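Local coordinates for protein farnesyl pyrophosphate synthase (PDB 3ZOU) that catalyses the condensation of geranyl diphosphate with isopentenyl diphosphate to form farnesyl diphosphate, with release of pyrophosphate, at residues 49-54 with 188-193; 66-71 with 122-127. One frame throughout, in Å; residues are numbered along the deposited sequence.

Two contacts, both buried and both between helices, illustrate how the helices of an all-helical isoprenoid synthase fold are held side by side. Their centres lie about 11 Å apart. Along the chain the order is 49-54, 66-71, 122-127 and 188-193, so contact 2 falls wholly within the span that contact 1 closes. Helices 47-58 and 67-85, consecutive in sequence, bring the two together: Y53 OH lies 2.8 Å from D67 OD1 in a probable hydrogen bond, and P49 packs on A70. Helix 67-85, a partner in contact 2, also packs against both helices of contact 1, and it runs on to D84, a ligand of magnesium in the geranyl diphosphate site.

Contact 1. Residues 49-54 with 188-193; sequences PLLAYA and ASVRLG
S189 meets L51 and A52 with two different parts of itself. Its CB rests 4.0 Å from L51 CB, while S189 O, already the acceptor for G193 N within the helix, also receives a CA-H...O contact from A52 CA at 3.4 Å. The methyl of A52 lies close to the same oxygen. The hydroxyl plays no part across the interface: with OG beside the backbone N (chi1 -64°), it turns back along its own helix and bonds to L185 O, which satisfies a buried polar group. V190 comes next and works through one branch. CG2 reaches L51 CD2 at 3.9 Å and also touches L51 CB, the two side chains crossing at a slant.

One turn beyond S189, G193 brings the backbones almost together. Its CA stands 3.2 Å from A52 O in a second CA-H...O contact, and the two CA atoms are separated by 3.9 Å, a spacing that the absence of a side chain makes possible. S189 and G193, four apart, make a small-xxx-small pattern (GxxxG-like) against A52, consistent with the paired CA-H...O contacts and with the close approach of the axes of the two segments, 7.0 Å at a crossing angle of -33°, both running in broadly the same direction. Around the pair, L51 continues onto helix 282-293 and I215, V190 packs on helix 202-227, and S189 touches V73 of helix 67-85.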
loop_
_atom_site.group_PDB
_atom_site.type_symbol
_atom_site.label_atom_id
_atom_site.label_comp_id
_atom_site.label_asym_id
_atom_site.label_seq_id
_atom_site.Cartn_x
_atom_site.Cartn_y
_atom_site.Cartn_z
ATOM N N PRO A 49 -6.515 12.081 11.535
ATOM C CA PRO A 49 -7.371 13.048 10.832
ATOM C C PRO A 49 -7.383 14.455 11.478
ATOM O O PRO A 49 -7.273 15.421 10.745
ATOM C CB PRO A 49 -8.701 12.395 10.865
ATOM C CG PRO A 49 -8.351 10.904 10.685
ATOM C CD PRO A 49 -7.143 10.741 11.549
ATOM N N LEU A 50 -7.496 14.465 12.791
ATOM C CA LEU A 50 -7.517 15.759 13.575
ATOM C C LEU A 50 -6.288 16.557 13.159
ATOM O O LEU A 50 -6.297 17.746 12.869
ATOM C CB LEU A 50 -7.518 15.443 15.045
ATOM C CG LEU A 50 -7.796 16.619 16.046
ATOM C CD1 LEU A 50 -8.112 16.051 17.400
ATOM C CD2 LEU A 50 -6.606 17.506 16.096
ATOM N N LEU A 51 -5.129 15.879 13.163
ATOM C CA LEU A 51 -3.879 16.501 12.847
ATOM C C LEU A 51 -3.882 17.066 11.434
ATOM O O LEU A 51 -3.324 18.134 11.179
ATOM C CB LEU A 51 -2.707 15.529 13.065
ATOM C CG LEU A 51 -2.331 15.289 14.538
ATOM C CD1 LEU A 51 -1.444 14.071 14.722
ATOM C CD2 LEU A 51 -1.696 16.530 15.152
ATOM N N ALA A 52 -4.347 16.263 10.463
ATOM C CA ALA A 52 -4.405 16.737 9.049
ATOM C C ALA A 52 -5.301 17.976 8.946
ATOM O O ALA A 52 -4.898 18.939 8.337
ATOM C CB ALA A 52 -4.889 15.617 8.141
ATOM N N TYR A 53 -6.477 17.917 9.506
ATOM C CA TYR A 53 -7.384 19.099 9.437
ATOM C C TYR A 53 -6.716 20.271 10.137
ATOM O O TYR A 53 -6.738 21.393 9.626
ATOM C CB TYR A 53 -8.714 18.792 10.125
ATOM C CG TYR A 53 -9.561 17.839 9.315
ATOM C CD1 TYR A 53 -9.905 18.097 7.995
ATOM C CD2 TYR A 53 -10.090 16.687 9.881
ATOM C CE1 TYR A 53 -10.712 17.250 7.277
ATOM C CE2 TYR A 53 -10.856 15.791 9.139
ATOM C CZ TYR A 53 -11.211 16.112 7.845
ATOM O OH TYR A 53 -11.991 15.228 7.069
ATOM N N ALA A 54 -6.122 20.029 11.302
ATOM C CA ALA A 54 -5.622 21.145 12.122
ATOM C C ALA A 54 -4.419 21.743 11.429
ATOM O O ALA A 54 -4.199 22.964 11.499
ATOM C CB ALA A 54 -5.323 20.726 13.545
ATOM N N ALA A 188 3.485 12.584 9.076
ATOM C CA ALA A 188 2.851 12.609 7.756
ATOM C C ALA A 188 1.460 13.187 7.781
ATOM O O ALA A 188 1.038 13.803 6.826
ATOM C CB ALA A 188 2.785 11.137 7.197
ATOM N N SER A 189 0.754 12.967 8.881
ATOM C CA SER A 189 -0.614 13.491 9.001
ATOM C C SER A 189 -0.552 15.029 8.985
ATOM O O SER A 189 -1.292 15.675 8.282
ATOM C CB SER A 189 -1.252 13.019 10.307
ATOM O OG SER A 189 -1.384 11.575 10.267
ATOM N N VAL A 190 0.331 15.562 9.796
ATOM C CA VAL A 190 0.575 17.018 9.795
ATOM C C VAL A 190 1.065 17.540 8.408
ATOM O O VAL A 190 0.585 18.551 7.883
ATOM C CB VAL A 190 1.531 17.395 10.929
ATOM C CG1 VAL A 190 2.073 18.806 10.775
ATOM C CG2 VAL A 190 0.854 17.159 12.269
ATOM N N ARG A 191 2.030 16.856 7.799
ATOM C CA ARG A 191 2.594 17.276 6.545
ATOM C C ARG A 191 1.507 17.255 5.460
ATOM O O ARG A 191 1.410 18.196 4.664
ATOM C CB ARG A 191 3.793 16.334 6.124
ATOM C CG ARG A 191 4.335 16.596 4.731
ATOM C CD ARG A 191 4.825 17.999 4.498
ATOM N NE ARG A 191 5.845 18.362 5.452
ATOM C CZ ARG A 191 7.172 18.362 5.233
ATOM N NH1 ARG A 191 7.672 18.140 4.036
ATOM N NH2 ARG A 191 7.994 18.677 6.228
ATOM N N LEU A 192 0.688 16.201 5.401
ATOM C CA LEU A 192 -0.325 16.100 4.363
ATOM C C LEU A 192 -1.397 17.184 4.527
ATOM O O LEU A 192 -1.847 17.725 3.532
ATOM C CB LEU A 192 -0.940 14.712 4.368
ATOM C CG LEU A 192 -0.318 13.753 3.371
ATOM C CD1 LEU A 192 1.161 13.546 3.545
ATOM C CD2 LEU A 192 -1.053 12.414 3.423
ATOM N N GLY A 193 -1.800 17.426 5.771
ATOM C CA GLY A 193 -2.787 18.517 5.988
ATOM C C GLY A 193 -2.188 19.842 5.583
ATOM O O GLY A 193 -2.866 20.656 4.945
#

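Contact 2. Residues 66-71 with 122-127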
loop_
_atom_site.group_PDB
_atom_site.type_symbol
_atom_site.label_atom_id
_atom_site.label_comp_id
_atom_site.label_asym_id
_atom_site.label_seq_id
_atom_site.Cartn_x
_atom_site.Cartn_y
_atom_site.Cartn_z
ATOM N N ALA A 66 -8.508 19.075 3.245
ATOM C CA ALA A 66 -7.693 17.952 3.816
ATOM C C ALA A 66 -8.479 16.661 3.960
ATOM O O ALA A 66 -8.030 15.723 4.596
ATOM C CB ALA A 66 -7.106 18.383 5.167
ATOM N N ASP A 67 -9.705 16.618 3.416
ATOM C CA ASP A 67 -10.505 15.366 3.595
ATOM C C ASP A 67 -9.780 14.112 3.106
ATOM O O ASP A 67 -9.804 13.091 3.795
ATOM C CB ASP A 67 -11.846 15.444 2.852
ATOM C CG ASP A 67 -12.902 16.318 3.590
ATOM O OD1 ASP A 67 -12.793 16.612 4.782
ATOM O OD2 ASP A 67 -13.942 16.685 2.926
ATOM N N ALA A 68 -9.196 14.165 1.936
ATOM C CA ALA A 68 -8.523 12.940 1.406
ATOM C C ALA A 68 -7.314 12.590 2.266
ATOM O O ALA A 68 -7.097 11.416 2.585
ATOM C CB ALA A 68 -8.167 13.097 -0.041
ATOM N N ALA A 69 -6.548 13.598 2.653
ATOM C CA ALA A 69 -5.427 13.421 3.591
ATOM C C ALA A 69 -5.847 12.743 4.884
ATOM O O ALA A 69 -5.210 11.763 5.298
ATOM C CB ALA A 69 -4.835 14.770 3.932
ATOM N N ALA A 70 -6.947 13.195 5.499
ATOM C CA ALA A 70 -7.492 12.670 6.714
ATOM C C ALA A 70 -7.872 11.196 6.508
ATOM O O ALA A 70 -7.534 10.363 7.333
ATOM C CB ALA A 70 -8.700 13.525 7.113
ATOM N N CYS A 71 -8.537 10.910 5.400
ATOM C CA CYS A 71 -8.911 9.526 5.135
ATOM C C CYS A 71 -7.708 8.597 4.939
ATOM O O CYS A 71 -7.622 7.552 5.547
ATOM C CB CYS A 71 -9.730 9.415 3.911
ATOM S SG CYS A 71 -11.442 10.027 4.052
ATOM N N PHE A 122 -3.731 4.945 -0.714
ATOM C CA PHE A 122 -2.978 5.499 -1.853
ATOM C C PHE A 122 -3.923 5.851 -3.007
ATOM O O PHE A 122 -3.796 6.912 -3.610
ATOM C CB PHE A 122 -1.818 4.549 -2.266
ATOM C CG PHE A 122 -0.779 4.446 -1.189
ATOM C CD1 PHE A 122 0.003 5.545 -0.875
ATOM C CD2 PHE A 122 -0.592 3.309 -0.472
ATOM C CE1 PHE A 122 1.006 5.430 0.101
ATOM C CE2 PHE A 122 0.399 3.199 0.501
ATOM C CZ PHE A 122 1.146 4.285 0.818
ATOM N N GLU A 123 -4.973 5.038 -3.203
ATOM C CA GLU A 123 -5.989 5.384 -4.176
ATOM C C GLU A 123 -6.639 6.717 -3.861
ATOM O O GLU A 123 -6.835 7.516 -4.767
ATOM C CB GLU A 123 -7.081 4.273 -4.206
ATOM C CG GLU A 123 -8.129 4.542 -5.289
ATOM C CD GLU A 123 -9.181 3.469 -5.329
ATOM O OE1 GLU A 123 -9.014 2.334 -4.869
ATOM O OE2 GLU A 123 -10.288 3.827 -5.798
ATOM N N VAL A 124 -7.007 6.933 -2.609
ATOM C CA VAL A 124 -7.703 8.150 -2.195
ATOM C C VAL A 124 -6.853 9.384 -2.477
ATOM O O VAL A 124 -7.357 10.427 -2.912
ATOM C CB VAL A 124 -8.107 8.027 -0.738
ATOM C CG1 VAL A 124 -8.393 9.337 -0.066
ATOM C CG2 VAL A 124 -9.306 7.113 -0.657
ATOM N N LEU A 125 -5.554 9.322 -2.240
ATOM C CA LEU A 125 -4.688 10.482 -2.487
ATOM C C LEU A 125 -4.440 10.726 -3.933
ATOM O O LEU A 125 -4.147 11.859 -4.322
ATOM C CB LEU A 125 -3.333 10.347 -1.749
ATOM C CG LEU A 125 -3.383 10.376 -0.270
ATOM C CD1 LEU A 125 -1.955 10.221 0.289
ATOM C CD2 LEU A 125 -3.976 11.703 0.188
ATOM N N ALA A 126 -4.343 9.647 -4.731
ATOM C CA ALA A 126 -4.079 9.810 -6.166
ATOM C C ALA A 126 -5.280 10.216 -6.972
ATOM O O ALA A 126 -5.130 10.544 -8.134
ATOM C CB ALA A 126 -3.598 8.501 -6.716
ATOM N N ASP A 127 -6.465 10.063 -6.394
ATOM C CA ASP A 127 -7.800 10.419 -6.994
ATOM C C ASP A 127 -7.995 11.893 -6.948
ATOM O O ASP A 127 -8.194 12.447 -5.912
ATOM C CB ASP A 127 -8.904 9.710 -6.153
ATOM C CG ASP A 127 -10.302 9.853 -6.713
ATOM O OD1 ASP A 127 -10.656 10.938 -7.252
ATOM O OD2 ASP A 127 -11.049 8.848 -6.629
#
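A68 faces V124 directly: its CB points toward the opposing helix and lies 3.8 Å from V124 CG1. The same branch lies 3.6 Å from A68 O, so a single methyl touches both the side chain and the carbonyl of one residue. V124 sends CG1 there because that branch stands anti to the backbone N (chi1 160°). L125 comes at A68 from another quarter; its CD2 sits 3.9 Å from A68 O and somewhat further from A68 CB. Although the base of L125 does not aim at helix 67-85, the end of its side chain comes nearer. CG lies beside the backbone N, CD1 continues the chain, and CD2 is the branch that touches A68.

A69 takes part mainly through its backbone, its N lying 4.0 Å from L125 CD2, while its own methyl points away and packs on M141 and L192. L125 also touches L192, and L142 and L145 of helix 135-149, so its side chain is packed between three helices. The helices of the contact run antiparallel, 169° between their directions, with axes 8.8 Å apart. Antiparallel neighbours of this kind belong to the all-helical isoprenoid synthase fold, in which long helices surround the active-site cavity; here the seam is filled by A68, C71, V124 and L125.

One turn on from A68, C71 completes the seat for V124, its CB lying 4.2 Å from V124 CG1. V124 therefore fits against residues three apart on one helical face. C71 also touches A17 and L18 of helix 3-19. Helix 107-126 also borders the dimer interface: the ring of F122 stacks on F122 of the second subunit, and E123 packs on A146 of that same neighbouring chain.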